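Local coordinates for protein protease (Helicobacter pylori, PDB 5EUF) that probably cleaves, with zinc as cofactor, the cytoplasmic domain of human junctional adhesion molecule A, weakening the gastric epithelial barrier and cell-cell adhesion, at residues Y387-Q390 against F391-K395; A271-L275 against L276-K280; Y160-P164 against I165-D169. All blocks are in the same frame, centred on the assembly; numbering follows the deposited sequence.

Interaction 1: residues Y387-Q390 against F391-K395; sequences YQQQ and FLDLK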
ATOM      1  N   TYR B 387      12.624   3.875 -32.873  1.00 34.45           N
ATOM      2  CA  TYR B 387      11.176   3.757 -32.706  1.00 28.26           C
ATOM      3  C   TYR B 387      10.432   3.706 -34.040  1.00 31.17           C
ATOM      4  O   TYR B 387       9.708   2.747 -34.317  1.00 24.00           O
ATOM      5  CB  TYR B 387      10.648   4.918 -31.859  1.00 23.37           C
ATOM      6  CG  TYR B 387       9.191   4.798 -31.467  1.00 22.30           C
ATOM      7  CD1 TYR B 387       8.192   5.368 -32.243  1.00 22.45           C
ATOM      8  CD2 TYR B 387       8.817   4.121 -30.312  1.00 28.89           C
ATOM      9  CE1 TYR B 387       6.859   5.264 -31.885  1.00 25.30           C
ATOM     10  CE2 TYR B 387       7.486   4.012 -29.944  1.00 24.13           C
ATOM     11  CZ  TYR B 387       6.511   4.586 -30.735  1.00 33.09           C
ATOM     12  OH  TYR B 387       5.184   4.481 -30.374  1.00 27.97           O
ATOM     13  N   GLN B 388      10.623   4.738 -34.858  1.00 34.24           N
ATOM     14  CA  GLN B 388       9.911   4.874 -36.127  1.00 31.51           C
ATOM     15  C   GLN B 388      10.033   3.646 -37.021  1.00 37.37           C
ATOM     16  O   GLN B 388       9.039   3.177 -37.576  1.00 39.46           O
ATOM     17  CB  GLN B 388      10.413   6.103 -36.882  1.00 36.90           C
ATOM     18  CG  GLN B 388       9.856   7.406 -36.352  1.00 46.75           C
ATOM     19  CD  GLN B 388       8.343   7.422 -36.360  1.00 60.60           C
ATOM     20  OE1 GLN B 388       7.709   7.564 -35.315  1.00 73.54           O
ATOM     21  NE2 GLN B 388       7.754   7.270 -37.541  1.00 64.12           N
ATOM     22  N   GLN B 389      11.248   3.127 -37.158  1.00 37.33           N
ATOM     23  CA  GLN B 389      11.469   1.963 -38.007  1.00 44.94           C
ATOM     24  C   GLN B 389      10.773   0.733 -37.435  1.00 47.40           C
ATOM     25  O   GLN B 389      10.222  -0.078 -38.177  1.00 50.29           O
ATOM     26  CB  GLN B 389      12.966   1.693 -38.181  1.00 57.47           C
ATOM     27  CG  GLN B 389      13.280   0.648 -39.242  1.00 77.39           C
ATOM     28  CD  GLN B 389      12.759   1.035 -40.618  1.00 86.61           C
ATOM     29  OE1 GLN B 389      12.749   2.212 -40.982  1.00 91.46           O
ATOM     30  NE2 GLN B 389      12.317   0.043 -41.386  1.00 78.23           N
ATOM     31  N   GLN B 390      10.789   0.603 -36.112  1.00 43.46           N
ATOM     32  CA  GLN B 390      10.153  -0.531 -35.458  1.00 33.63           C
ATOM     33  C   GLN B 390       8.640  -0.467 -35.621  1.00 36.46           C
ATOM     34  O   GLN B 390       7.973  -1.494 -35.765  1.00 27.24           O
ATOM     35  CB  GLN B 390      10.525  -0.579 -33.974  1.00 24.09           C
ATOM     36  CG  GLN B 390      11.928  -1.099 -33.701  1.00 37.59           C
ATOM     37  CD  GLN B 390      12.201  -1.310 -32.222  1.00 59.39           C
ATOM     38  OE1 GLN B 390      11.277  -1.467 -31.422  1.00 65.23           O
ATOM     39  NE2 GLN B 390      13.477  -1.315 -31.853  1.00 65.86           N
ATOM     40  N   PHE B 391       8.108   0.749 -35.608  1.00 31.99           N
ATOM     41  CA  PHE B 391       6.670   0.955 -35.709  1.00 31.14           C
ATOM     42  C   PHE B 391       6.171   0.634 -37.111  1.00 32.30           C
ATOM     43  O   PHE B 391       5.123   0.011 -37.280  1.00 29.82           O
ATOM     44  CB  PHE B 391       6.311   2.396 -35.337  1.00 27.32           C
ATOM     45  CG  PHE B 391       4.855   2.602 -35.032  1.00 28.57           C
ATOM     46  CD1 PHE B 391       3.945   2.838 -36.048  1.00 23.12           C
ATOM     47  CD2 PHE B 391       4.398   2.576 -33.723  1.00 27.61           C
ATOM     48  CE1 PHE B 391       2.606   3.033 -35.767  1.00 32.73           C
ATOM     49  CE2 PHE B 391       3.060   2.771 -33.434  1.00 22.20           C
ATOM     50  CZ  PHE B 391       2.163   2.998 -34.457  1.00 24.20           C
ATOM     51  N   LEU B 392       6.932   1.059 -38.114  1.00 31.82           N
ATOM     52  CA  LEU B 392       6.528   0.888 -39.505  1.00 38.40           C
ATOM     53  C   LEU B 392       6.788  -0.529 -40.010  1.00 37.70           C
ATOM     54  O   LEU B 392       6.330  -0.901 -41.089  1.00 47.50           O
ATOM     55  CB  LEU B 392       7.248   1.904 -40.391  1.00 49.52           C
ATOM     56  CG  LEU B 392       7.005   3.367 -40.008  1.00 54.32           C
ATOM     57  CD1 LEU B 392       7.752   4.306 -40.942  1.00 51.93           C
ATOM     58  CD2 LEU B 392       5.515   3.682 -39.995  1.00 55.70           C
ATOM     59  N   ASP B 393       7.526  -1.312 -39.231  1.00 39.95           N
ATOM     60  CA  ASP B 393       7.788  -2.704 -39.582  1.00 32.50           C
ATOM     61  C   ASP B 393       6.855  -3.641 -38.826  1.00 40.89           C
ATOM     62  O   ASP B 393       6.974  -4.861 -38.928  1.00 65.14           O
ATOM     63  CB  ASP B 393       9.244  -3.074 -39.295  1.00 27.81           C
ATOM     64  CG  ASP B 393      10.219  -2.371 -40.214  1.00 49.95           C
ATOM     65  OD1 ASP B 393       9.816  -1.995 -41.335  1.00 69.93           O
ATOM     66  OD2 ASP B 393      11.388  -2.195 -39.817  1.00 61.21           O
ATOM     67  N   LEU B 394       5.932  -3.067 -38.061  1.00 30.86           N
ATOM     68  CA  LEU B 394       4.958  -3.865 -37.330  1.00 36.24           C
ATOM     69  C   LEU B 394       4.015  -4.572 -38.291  1.00 35.79           C
ATOM     70  O   LEU B 394       3.453  -3.954 -39.191  1.00 32.24           O
ATOM     71  CB  LEU B 394       4.154  -2.995 -36.358  1.00 36.05           C
ATOM     72  CG  LEU B 394       4.826  -2.548 -35.058  1.00 28.69           C
ATOM     73  CD1 LEU B 394       3.995  -1.480 -34.372  1.00 21.67           C
ATOM     74  CD2 LEU B 394       5.035  -3.731 -34.129  1.00 24.63           C
ATOM     75  N   LYS B 395       3.857  -5.876 -38.106  1.00 39.49           N
ATOM     76  CA  LYS B 395       2.845  -6.618 -38.837  1.00 42.93           C
ATOM     77  C   LYS B 395       1.625  -6.771 -37.939  1.00 41.17           C
ATOM     78  O   LYS B 395       1.724  -6.591 -36.726  1.00 43.24           O
ATOM     79  CB  LYS B 395       3.371  -7.986 -39.283  1.00 49.33           C
ATOM     80  CG  LYS B 395       4.495  -7.929 -40.314  1.00 47.88           C
ATOM     81  CD  LYS B 395       5.864  -8.042 -39.663  1.00 58.20           C
ATOM     82  CE  LYS B 395       6.029  -9.380 -38.958  1.00 74.28           C
ATOM     83  NZ  LYS B 395       7.357  -9.503 -38.292  1.00 84.27           N
TER
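Y387 and F391, one helical turn apart, run side by side and point the same way. Both have CG anti to the backbone N (chi1 -172° for Y387), which starts the two rings off along the same flank of the helix. Their planes are 27° from parallel but are slid so far past one another that the rings barely overlap, with centroids 6.0 Å apart. The touching is done by the outer part of the tyrosine, whose OH lies 3.9 Å from CD2 of F391, while its CE1 is 4.1 Å from that same carbon. The phenol OH has its polar partner in D270, on helix 266-276, and the phenylalanine ring sits between that helix and helix 344-361. L394 folds back from the end of the segment to place CD1 over one face of the F391 ring, 4.1 Å above its plane and toward the rim. Y387 and F391 form the inward side of the short amphipathic helix 387-392, one of a run of helices leading to 396-406, and L394, just past its end, adds to it. The helix backbone is held by i to i+4 bonds, F391 N to Y387 O at 2.9 Å and L392 N to Q388 O at 3.0 Å.

On the solvent side, Q389 bends at chi2 and crosses over D393, its amide plane turned 61° from the carboxylate. NE2 of Q389 donates to OD2 of D393 at 2.9 Å, meeting that oxygen on its syn side but somewhat out of the carboxylate plane. Q388 sends its amide away from this pair, and its OE1 is bonded to Q354 NE2. Beyond D393 the chain leaves the helix, and K351 reaches across from helix 344-361 to bond the carbonyls of both L392 and L394.

Interaction 2: residues A271-L275 against L276-K280; sequences ALSKL and LGEGK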
ATOM      1  N   ALA B 271       0.963   0.972 -30.682  1.00 18.30           N
ATOM      2  CA  ALA B 271       0.180   0.779 -31.897  1.00 28.75           C
ATOM      3  C   ALA B 271      -1.210   0.224 -31.587  1.00 30.99           C
ATOM      4  O   ALA B 271      -2.185   0.576 -32.251  1.00 26.68           O
ATOM      5  CB  ALA B 271       0.913  -0.142 -32.859  1.00 20.26           C
ATOM      6  N   LEU B 272      -1.295  -0.643 -30.582  1.00 31.99           N
ATOM      7  CA  LEU B 272      -2.579  -1.208 -30.177  1.00 30.42           C
ATOM      8  C   LEU B 272      -3.506  -0.128 -29.625  1.00 32.28           C
ATOM      9  O   LEU B 272      -4.709  -0.138 -29.889  1.00 27.76           O
ATOM     10  CB  LEU B 272      -2.382  -2.315 -29.137  1.00 27.32           C
ATOM     11  CG  LEU B 272      -2.135  -3.726 -29.678  1.00 27.44           C
ATOM     12  CD1 LEU B 272      -1.857  -4.710 -28.549  1.00 18.78           C
ATOM     13  CD2 LEU B 272      -3.320  -4.190 -30.509  1.00 30.11           C
ATOM     14  N   SER B 273      -2.941   0.805 -28.864  1.00 26.55           N
ATOM     15  CA  SER B 273      -3.719   1.898 -28.293  1.00 23.14           C
ATOM     16  C   SER B 273      -4.196   2.850 -29.382  1.00 24.10           C
ATOM     17  O   SER B 273      -5.319   3.355 -29.332  1.00 29.71           O
ATOM     18  CB  SER B 273      -2.897   2.657 -27.252  1.00 31.01           C
ATOM     19  OG  SER B 273      -3.661   3.692 -26.660  1.00 43.70           O
ATOM     20  N   LYS B 274      -3.334   3.093 -30.365  1.00 23.70           N
ATOM     21  CA  LYS B 274      -3.690   3.902 -31.527  1.00 25.98           C
ATOM     22  C   LYS B 274      -4.892   3.305 -32.252  1.00 25.05           C
ATOM     23  O   LYS B 274      -5.748   4.029 -32.760  1.00 38.47           O
ATOM     24  CB  LYS B 274      -2.502   4.017 -32.489  1.00 38.60           C
ATOM     25  CG  LYS B 274      -1.745   5.339 -32.420  1.00 45.48           C
ATOM     26  CD  LYS B 274      -1.072   5.541 -31.072  1.00 58.36           C
ATOM     27  CE  LYS B 274      -0.405   6.906 -30.990  1.00 50.20           C
ATOM     28  NZ  LYS B 274      -1.387   8.011 -31.188  1.00 44.62           N
ATOM     29  N   LEU B 275      -4.948   1.978 -32.288  1.00 20.99           N
ATOM     30  CA  LEU B 275      -6.024   1.264 -32.966  1.00 25.39           C
ATOM     31  C   LEU B 275      -7.299   1.167 -32.126  1.00 33.13           C
ATOM     32  O   LEU B 275      -8.402   1.384 -32.630  1.00 27.93           O
ATOM     33  CB  LEU B 275      -5.559  -0.142 -33.345  1.00 26.49           C
ATOM     34  CG  LEU B 275      -6.659  -1.109 -33.779  1.00 36.58           C
ATOM     35  CD1 LEU B 275      -7.049  -0.867 -35.233  1.00 42.74           C
ATOM     36  CD2 LEU B 275      -6.243  -2.557 -33.544  1.00 23.30           C
ATOM     37  N   LEU B 276      -7.141   0.837 -30.848  1.00 27.34           N
ATOM     38  CA  LEU B 276      -8.280   0.526 -29.990  1.00 29.82           C
ATOM     39  C   LEU B 276      -9.024   1.753 -29.469  1.00 35.28           C
ATOM     40  O   LEU B 276     -10.242   1.856 -29.627  1.00 35.35           O
ATOM     41  CB  LEU B 276      -7.822  -0.326 -28.804  1.00 19.95           C
ATOM     42  CG  LEU B 276      -7.412  -1.761 -29.128  1.00 22.54           C
ATOM     43  CD1 LEU B 276      -6.854  -2.445 -27.892  1.00 27.59           C
ATOM     44  CD2 LEU B 276      -8.593  -2.542 -29.683  1.00 21.33           C
ATOM     45  N   GLY B 277      -8.302   2.679 -28.842  1.00 24.85           N
ATOM     46  CA  GLY B 277      -8.950   3.791 -28.170  1.00 27.80           C
ATOM     47  C   GLY B 277      -8.262   5.141 -28.262  1.00 30.53           C
ATOM     48  O   GLY B 277      -8.226   5.888 -27.284  1.00 37.10           O
ATOM     49  N   GLU B 278      -7.718   5.458 -29.432  1.00 30.90           N
ATOM     50  CA  GLU B 278      -7.153   6.783 -29.675  1.00 32.59           C
ATOM     51  C   GLU B 278      -7.529   7.278 -31.068  1.00 41.10           C
ATOM     52  O   GLU B 278      -7.457   6.533 -32.046  1.00 44.37           O
ATOM     53  CB  GLU B 278      -5.631   6.770 -29.507  1.00 25.79           C
ATOM     54  CG  GLU B 278      -5.164   6.564 -28.074  1.00 35.64           C
ATOM     55  CD  GLU B 278      -3.656   6.616 -27.936  1.00 42.33           C
ATOM     56  OE1 GLU B 278      -2.986   7.072 -28.888  1.00 31.97           O
ATOM     57  OE2 GLU B 278      -3.141   6.199 -26.876  1.00 57.39           O
ATOM     58  N   GLY B 279      -7.936   8.541 -31.150  1.00 34.94           N
ATOM     59  CA  GLY B 279      -8.378   9.117 -32.406  1.00 46.13           C
ATOM     60  C   GLY B 279      -9.867   8.933 -32.615  1.00 50.96           C
ATOM     61  O   GLY B 279     -10.528   8.222 -31.858  1.00 56.72           O
ATOM     62  N   LYS B 280     -10.400   9.573 -33.651  1.00 53.61           N
ATOM     63  CA  LYS B 280     -11.828   9.500 -33.939  1.00 54.98           C
ATOM     64  C   LYS B 280     -12.153   8.304 -34.825  1.00 58.81           C
ATOM     65  O   LYS B 280     -13.287   8.145 -35.280  1.00 61.74           O
ATOM     66  CB  LYS B 280     -12.304  10.795 -34.598  1.00 53.33           C
ATOM     67  CG  LYS B 280     -12.034  12.035 -33.761  1.00 70.00           C
ATOM     68  CD  LYS B 280     -12.652  11.906 -32.374  1.00 83.75           C
ATOM     69  CE  LYS B 280     -12.247  13.062 -31.472  1.00 82.86           C
ATOM     70  NZ  LYS B 280     -12.891  12.977 -30.131  1.00 80.13           N
TER
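A local helix-end contact closes helix 266-276: as the chain turns out of it, E278 bends back to meet S273 and K274 of the last turns. The helix lies in the C-terminal half of the protein, in the region of the inactive M16 domain. Two backbone bonds carry the helix to its end, L276 N to L272 O at 2.8 Å and G277 N to S273 O at 3.1 Å. G277 is then the first residue to depart from helical backbone angles, and E278 follows with an extended conformation. Its CB points back toward the helix, and the chain, extended beyond CG (chi2 -178°), carries the carboxylate across to two residues at once.

The two carboxylate oxygens are divided between different donors. OE2 receives the hydroxyl of S273 at 2.6 Å, approached from above the carboxylate plane. OE1 takes the ammonium of K274, whose NZ arrives nearly along the C-O bond direction at 3.0 Å in a salt bridge. The lysine gets there by bending at chi2 and chi4, which brings CD and CE alongside OE1 as well. Held at both oxygens, the carboxylate is probably restricted in its rotation, and the ammonium may help keep it ionised. S273 OG is also hydrogen-bonded to S300 OG on strand 295-302.

L276 packs on F313 of strand 309-317 and on L334 and L337 of helix 323-338. The layering of helices against a beta sheet is characteristic of the alpha/beta M16 peptidase domain, and here a serine hydrogen bond and a lysine salt bridge tie E278 back to the end of one such helix.

Interaction 3: residues Y160-P164 against I165-D169; sequences YHWTP and IGFMD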
ATOM      1  N   TYR B 160       3.465   2.323  -7.497  1.00 20.12           N
ATOM      2  CA  TYR B 160       2.399   2.621  -8.450  1.00 22.52           C
ATOM      3  C   TYR B 160       1.036   2.300  -7.839  1.00 28.08           C
ATOM      4  O   TYR B 160       0.003   2.430  -8.495  1.00 37.80           O
ATOM      5  CB  TYR B 160       2.588   1.844  -9.754  1.00 18.41           C
ATOM      6  CG  TYR B 160       3.764   2.299 -10.589  1.00 21.88           C
ATOM      7  CD1 TYR B 160       4.415   3.497 -10.319  1.00 21.07           C
ATOM      8  CD2 TYR B 160       4.220   1.533 -11.656  1.00 25.56           C
ATOM      9  CE1 TYR B 160       5.492   3.914 -11.084  1.00 12.02           C
ATOM     10  CE2 TYR B 160       5.293   1.942 -12.425  1.00 15.29           C
ATOM     11  CZ  TYR B 160       5.924   3.132 -12.136  1.00 21.80           C
ATOM     12  OH  TYR B 160       6.990   3.541 -12.901  1.00 22.77           O
ATOM     13  N   HIS B 161       1.052   1.875  -6.578  1.00 23.89           N
ATOM     14  CA  HIS B 161      -0.157   1.649  -5.795  1.00 22.82           C
ATOM     15  C   HIS B 161      -0.980   2.930  -5.677  1.00 17.69           C
ATOM     16  O   HIS B 161      -2.193   2.887  -5.477  1.00 13.99           O
ATOM     17  CB  HIS B 161       0.213   1.124  -4.406  1.00 22.12           C
ATOM     18  CG  HIS B 161      -0.963   0.781  -3.547  1.00 31.40           C
ATOM     19  ND1 HIS B 161      -1.816  -0.264  -3.833  1.00 34.40           N
ATOM     20  CD2 HIS B 161      -1.418   1.332  -2.396  1.00 25.93           C
ATOM     21  CE1 HIS B 161      -2.750  -0.336  -2.901  1.00 35.96           C
ATOM     22  NE2 HIS B 161      -2.531   0.621  -2.017  1.00 21.95           N
ATOM     23  N   TRP B 162      -0.306   4.068  -5.801  1.00 29.10           N
ATOM     24  CA  TRP B 162      -0.971   5.365  -5.761  1.00 26.02           C
ATOM     25  C   TRP B 162      -0.481   6.280  -6.883  1.00 28.09           C
ATOM     26  O   TRP B 162       0.660   6.178  -7.338  1.00 29.91           O
ATOM     27  CB  TRP B 162      -0.756   6.036  -4.401  1.00 22.87           C
ATOM     28  CG  TRP B 162       0.687   6.326  -4.083  1.00 24.62           C
ATOM     29  CD1 TRP B 162       1.379   7.463  -4.382  1.00 18.02           C
ATOM     30  CD2 TRP B 162       1.610   5.462  -3.406  1.00 25.85           C
ATOM     31  NE1 TRP B 162       2.673   7.362  -3.936  1.00 14.68           N
ATOM     32  CE2 TRP B 162       2.842   6.144  -3.333  1.00 24.01           C
ATOM     33  CE3 TRP B 162       1.514   4.180  -2.857  1.00 14.53           C
ATOM     34  CZ2 TRP B 162       3.969   5.587  -2.731  1.00 28.33           C
ATOM     35  CZ3 TRP B 162       2.633   3.629  -2.260  1.00 20.94           C
ATOM     36  CH2 TRP B 162       3.844   4.333  -2.201  1.00 32.15           C
ATOM     37  N   THR B 163      -1.363   7.171  -7.325  1.00 23.36           N
ATOM     38  CA  THR B 163      -1.028   8.176  -8.325  1.00 15.36           C
ATOM     39  C   THR B 163      -0.304   9.339  -7.637  1.00 23.71           C
ATOM     40  O   THR B 163      -0.391   9.480  -6.417  1.00 19.96           O
ATOM     41  CB  THR B 163      -2.293   8.668  -9.052  1.00 22.41           C
ATOM     42  OG1 THR B 163      -3.049   9.520  -8.182  1.00 27.94           O
ATOM     43  CG2 THR B 163      -3.147   7.482  -9.479  1.00 13.47           C
ATOM     44  N   PRO B 164       0.428  10.168  -8.406  1.00 13.90           N
ATOM     45  CA  PRO B 164       1.255  11.230  -7.809  1.00 18.80           C
ATOM     46  C   PRO B 164       0.535  12.230  -6.885  1.00 18.62           C
ATOM     47  O   PRO B 164       1.218  13.002  -6.213  1.00 14.57           O
ATOM     48  CB  PRO B 164       1.822  11.963  -9.037  1.00 13.29           C
ATOM     49  CG  PRO B 164       1.059  11.444 -10.217  1.00 46.50           C
ATOM     50  CD  PRO B 164       0.672  10.056  -9.853  1.00 12.84           C
ATOM     51  N   ILE B 165      -0.794  12.221  -6.839  1.00 14.60           N
ATOM     52  CA  ILE B 165      -1.516  13.120  -5.941  1.00 17.01           C
ATOM     53  C   ILE B 165      -1.365  12.667  -4.485  1.00 29.78           C
ATOM     54  O   ILE B 165      -1.391  13.484  -3.565  1.00 46.74           O
ATOM     55  CB  ILE B 165      -3.020  13.219  -6.309  1.00 30.43           C
ATOM     56  CG1 ILE B 165      -3.720  14.291  -5.468  1.00 29.17           C
ATOM     57  CG2 ILE B 165      -3.719  11.878  -6.142  1.00 30.22           C
ATOM     58  CD1 ILE B 165      -3.162  15.687  -5.651  1.00 25.39           C
ATOM     59  N   GLY B 166      -1.191  11.363  -4.284  1.00 15.42           N
ATOM     60  CA  GLY B 166      -1.015  10.811  -2.954  1.00 20.79           C
ATOM     61  C   GLY B 166      -2.305  10.664  -2.171  1.00 31.64           C
ATOM     62  O   GLY B 166      -3.378  11.037  -2.642  1.00 52.24           O
ATOM     63  N   PHE B 167      -2.199  10.112  -0.967  1.00 21.44           N
ATOM     64  CA  PHE B 167      -3.350   9.956  -0.086  1.00 27.84           C
ATOM     65  C   PHE B 167      -3.582  11.223   0.728  1.00 35.18           C
ATOM     66  O   PHE B 167      -2.630  11.918   1.084  1.00 44.37           O
ATOM     67  CB  PHE B 167      -3.154   8.753   0.839  1.00 20.34           C
ATOM     68  CG  PHE B 167      -3.153   7.439   0.121  1.00 17.42           C
ATOM     69  CD1 PHE B 167      -4.346   6.809  -0.192  1.00 24.61           C
ATOM     70  CD2 PHE B 167      -1.964   6.840  -0.255  1.00 19.85           C
ATOM     71  CE1 PHE B 167      -4.353   5.599  -0.862  1.00 27.53           C
ATOM     72  CE2 PHE B 167      -1.963   5.630  -0.925  1.00 19.29           C
ATOM     73  CZ  PHE B 167      -3.160   5.008  -1.228  1.00 27.13           C
HETATM   74  N   MSE B 168      -4.846  11.522   1.018  1.00 19.84           N
HETATM   75  CA  MSE B 168      -5.188  12.755   1.717  1.00 26.14           C
HETATM   76  C   MSE B 168      -4.502  12.848   3.076  1.00 36.19           C
HETATM   77  O   MSE B 168      -3.937  13.887   3.418  1.00 36.29           O
HETATM   78  CB  MSE B 168      -6.704  12.881   1.892  1.00 21.99           C
HETATM   79  CG  MSE B 168      -7.122  14.101   2.705  1.00 23.42           C
HETATM   80 SE   MSE B 168      -6.795  15.799   1.791  0.62 41.65          SE
HETATM   81  CE  MSE B 168      -8.457  15.897   0.775  1.00 34.11           C
ATOM     82  N   ASP B 169      -4.541  11.764   3.845  1.00 37.86           N
ATOM     83  CA  ASP B 169      -3.932  11.763   5.171  1.00 39.78           C
ATOM     84  C   ASP B 169      -2.411  11.877   5.092  1.00 33.82           C
ATOM     85  O   ASP B 169      -1.774  12.371   6.021  1.00 36.29           O
ATOM     86  CB  ASP B 169      -4.326  10.508   5.952  1.00 44.66           C
ATOM     87  CG  ASP B 169      -5.713  10.610   6.556  1.00 51.44           C
ATOM     88  OD1 ASP B 169      -6.200  11.745   6.740  1.00 38.44           O
ATOM     89  OD2 ASP B 169      -6.313   9.556   6.851  1.00 68.78           O
TER
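The carbonyl oxygen of T163 receives the backbone N-H of G166 at 3.0 Å, with an N-H...O angle of 157°. This bond closes a type I beta turn with P164 and I165 at its corners. Leaving the turn, G166 adopts a positive phi of 79°, a conformation easiest for a residue without a side chain, and the chain passes on to F167, the N-cap of helix 168-172.

The side chains of T163 and I165 run alongside each other, the isoleucine CG2 next to the threonine OG1. Before the turn, W162 holds CG between its backbone N and carbonyl carbon (chi1 62°), and its side chain meets that of F167 at about a right angle. The closest touch is from W162 CB to F167 CE2, 3.7 Å. The aromatic planes are oblique, with the five-membered ring of W162 centred 6.0 Å from the phenylalanine ring. H161 reaches the edge of F167, CD2 lying 4.2 Å from CZ near the plane of that ring. Beyond the contact, the indole NE1 is bonded to E44 and the H161 imidazole to the carbonyls of Y155 and of V156 of the second subunit, whose Y157 also stacks on F167.

Between the two segments, then, a single backbone bond shapes the turn while apolar and aromatic touches do the rest. That combination sets I165 beside the zinc ligands H53 and E133, its side chain about 4 Å from each of theirs, so that an apolar group borders the metal site.

From the N terminus the order is interaction 3, interaction 2, interaction 1. They follow in series, none nesting in or crossing another. Interaction 3 closes the turn between helices 142-154 and 168-172, beside the zinc ligands and the second subunit. Interaction 2 closes the end of helix 266-276, where the chain turns toward helix 284-289, and interaction 1 spans helix 387-392 and the link into 396-406. Far apart in sequence, the last two meet at A271, whose CB is 3.7 Å from F391 CE2 and equally far from L394 CD1. Interaction 3 stays apart, its nearest atoms about 17 Å from those of either.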